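Local coordinates for protein PpBBE-like 1 D396N (PDB 6EO5) that is a flavin-dependent oxidase of the berberine bridge enzyme-like family that oxidises cellobiose, with its flavin held by two covalent links, at residues Thr167-Glu172 against Arg214-Ser219. Numbering follows the deposited sequence.
Sequences TDNILE and RVHDVS
N169, L171, R214 and H216 form a mixed contact, two hydrogen bonds beside a leucine-arginine packing, at the end of an antiparallel strand pair, where the turn leading into strand 170-176 meets the last residues of strand 207-217. One backbone bond ties the two chains together, R214 N to N169 O at 2.9 Å. Beyond it the turn diverges from its neighbour, and a side chain takes over the pairing: H216 NE2 donates to N169 OD1 at 2.8 Å, with an N-H...O angle of 163°. The oxygen lies close to the imidazole plane, whereas the donor sits well above the plane of the amide; amide and ring stand almost perpendicular. A chi1 of -73° sets CG of N169 beside its own backbone N, and chi2 near -82° then turns OD1 to the histidine. Asparagine suits this buried place because its two ends do opposite jobs: OD1 accepts from the strand, while ND2 donates to the carbonyls of F163 and L165. An alanine here would probably leave H216 NE2 without its acceptor and those two carbonyls without their shared donor. F163 also stacks on the H216 ring, and the bond at NE2 and this stack together restrain the imidazole. Within strand 170-176, L171 supplies the apolar part. Its CD1 lies over the centre of the R214 guanidinium, 3.8 Å above the plane, and CD2 approaches NH2 at 3.7 Å. Bends at chi2 and chi3 fold the arginine back over the leucine, a long chain suited to a partly exposed border because its flat guanidinium can lie against a methyl group while NH1 makes a weak hydrogen bond to K112 O. L171 and the next residue, E172, both face T212 on the partner strand, a classic beta bulge in the antiparallel sheet of this VAO-type flavoprotein.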
loop_
_atom_site.group_PDB
_atom_site.type_symbol
_atom_site.label_atom_id
_atom_site.label_comp_id
_atom_site.label_asym_id
_atom_site.label_seq_id
_atom_site.Cartn_x
_atom_site.Cartn_y
_atom_site.Cartn_z
ATOM N N THR A 167 2.833 8.334 -2.676
ATOM C CA THR A 167 2.188 8.962 -3.821
ATOM C C THR A 167 2.445 10.464 -3.828
ATOM O O THR A 167 2.599 11.059 -4.897
ATOM C CB THR A 167 0.677 8.620 -3.833
ATOM O OG1 THR A 167 0.214 8.489 -5.184
ATOM C CG2 THR A 167 -0.179 9.665 -3.104
ATOM N N ASP A 168 2.575 11.079 -2.652
ATOM C CA ASP A 168 2.871 12.501 -2.561
ATOM C C ASP A 168 4.262 12.850 -3.071
ATOM O O ASP A 168 4.567 14.040 -3.234
ATOM C CB ASP A 168 2.754 12.970 -1.109
ATOM C CG ASP A 168 1.319 13.110 -0.640
ATOM O OD1 ASP A 168 0.457 13.476 -1.466
ATOM O OD2 ASP A 168 1.068 12.872 0.568
ATOM N N ASN A 169 5.125 11.859 -3.278
ATOM C CA ASN A 169 6.503 12.093 -3.681
ATOM C C ASN A 169 6.770 11.632 -5.105
ATOM O O ASN A 169 7.921 11.663 -5.557
ATOM C CB ASN A 169 7.461 11.407 -2.706
ATOM C CG ASN A 169 7.540 12.120 -1.377
ATOM O OD1 ASN A 169 8.269 13.093 -1.240
ATOM N ND2 ASN A 169 6.780 11.643 -0.389
ATOM N N ILE A 170 5.736 11.169 -5.805
ATOM C CA ILE A 170 5.840 10.944 -7.237
ATOM C C ILE A 170 5.980 12.301 -7.914
ATOM O O ILE A 170 5.072 13.139 -7.855
ATOM C CB ILE A 170 4.624 10.172 -7.764
ATOM C CG1 ILE A 170 4.564 8.765 -7.157
ATOM C CG2 ILE A 170 4.640 10.136 -9.282
ATOM C CD1 ILE A 170 3.312 7.961 -7.544
ATOM N N LEU A 171 7.138 12.540 -8.527
ATOM C CA LEU A 171 7.365 13.752 -9.298
ATOM C C LEU A 171 7.028 13.563 -10.768
ATOM O O LEU A 171 6.737 14.552 -11.459
ATOM C CB LEU A 171 8.825 14.203 -9.165
ATOM C CG LEU A 171 9.302 14.905 -7.895
ATOM C CD1 LEU A 171 10.800 14.904 -7.855
ATOM C CD2 LEU A 171 8.796 16.334 -7.864
ATOM N N GLU A 172 7.034 12.315 -11.240
ATOM C CA GLU A 172 6.814 11.992 -12.638
ATOM C C GLU A 172 6.726 10.479 -12.791
ATOM O O GLU A 172 7.398 9.737 -12.073
ATOM C CB GLU A 172 7.945 12.549 -13.506
ATOM C CG GLU A 172 7.772 12.319 -14.990
ATOM C CD GLU A 172 9.048 12.551 -15.781
ATOM O OE1 GLU A 172 9.372 13.729 -16.056
ATOM O OE2 GLU A 172 9.727 11.547 -16.123
ATOM N N ARG A 214 10.717 12.241 -5.344
ATOM C CA ARG A 214 11.387 13.115 -4.391
ATOM C C ARG A 214 11.898 12.262 -3.236
ATOM O O ARG A 214 11.166 11.409 -2.722
ATOM C CB ARG A 214 10.420 14.185 -3.884
ATOM C CG ARG A 214 10.966 15.052 -2.772
ATOM C CD ARG A 214 11.986 16.050 -3.330
ATOM N NE ARG A 214 11.364 16.969 -4.290
ATOM C CZ ARG A 214 11.996 17.515 -5.328
ATOM N NH1 ARG A 214 13.271 17.216 -5.554
ATOM N NH2 ARG A 214 11.351 18.342 -6.147
ATOM N N VAL A 215 13.162 12.449 -2.853
ATOM C CA VAL A 215 13.765 11.662 -1.781
ATOM C C VAL A 215 14.104 12.589 -0.618
ATOM O O VAL A 215 14.100 13.812 -0.750
ATOM C CB VAL A 215 14.998 10.865 -2.250
ATOM C CG1 VAL A 215 14.598 9.884 -3.351
ATOM C CG2 VAL A 215 16.121 11.794 -2.708
ATOM N N HIS A 216 14.369 11.985 0.547
ATOM C CA HIS A 216 14.536 12.723 1.797
ATOM C C HIS A 216 15.733 12.217 2.595
ATOM O O HIS A 216 15.951 11.005 2.707
ATOM C CB HIS A 216 13.276 12.639 2.661
ATOM C CG HIS A 216 12.035 13.050 1.936
ATOM N ND1 HIS A 216 11.510 14.322 2.017
ATOM C CD2 HIS A 216 11.230 12.364 1.087
ATOM C CE1 HIS A 216 10.428 14.397 1.264
ATOM N NE2 HIS A 216 10.238 13.224 0.687
ATOM N N ASP A 217 16.490 13.165 3.165
ATOM C CA ASP A 217 17.676 12.840 3.943
ATOM C C ASP A 217 17.300 12.173 5.261
ATOM O O ASP A 217 16.533 12.728 6.056
ATOM C CB ASP A 217 18.490 14.105 4.216
ATOM C CG ASP A 217 19.681 13.847 5.136
ATOM O OD1 ASP A 217 20.525 12.959 4.830
ATOM O OD2 ASP A 217 19.760 14.521 6.180
ATOM N N VAL A 218 17.872 10.992 5.505
ATOM C CA VAL A 218 17.657 10.261 6.751
ATOM C C VAL A 218 19.000 9.828 7.335
ATOM O O VAL A 218 19.142 8.711 7.845
ATOM C CB VAL A 218 16.731 9.046 6.533
ATOM C CG1 VAL A 218 15.278 9.492 6.515
ATOM C CG2 VAL A 218 17.081 8.291 5.238
ATOM N N SER A 219 20.000 10.710 7.275
ATOM C CA SER A 219 21.331 10.325 7.740
ATOM C C SER A 219 21.490 10.500 9.246
ATOM O O SER A 219 22.302 9.798 9.858
ATOM C CB SER A 219 22.400 11.123 7.004
ATOM O OG SER A 219 22.284 12.503 7.308
#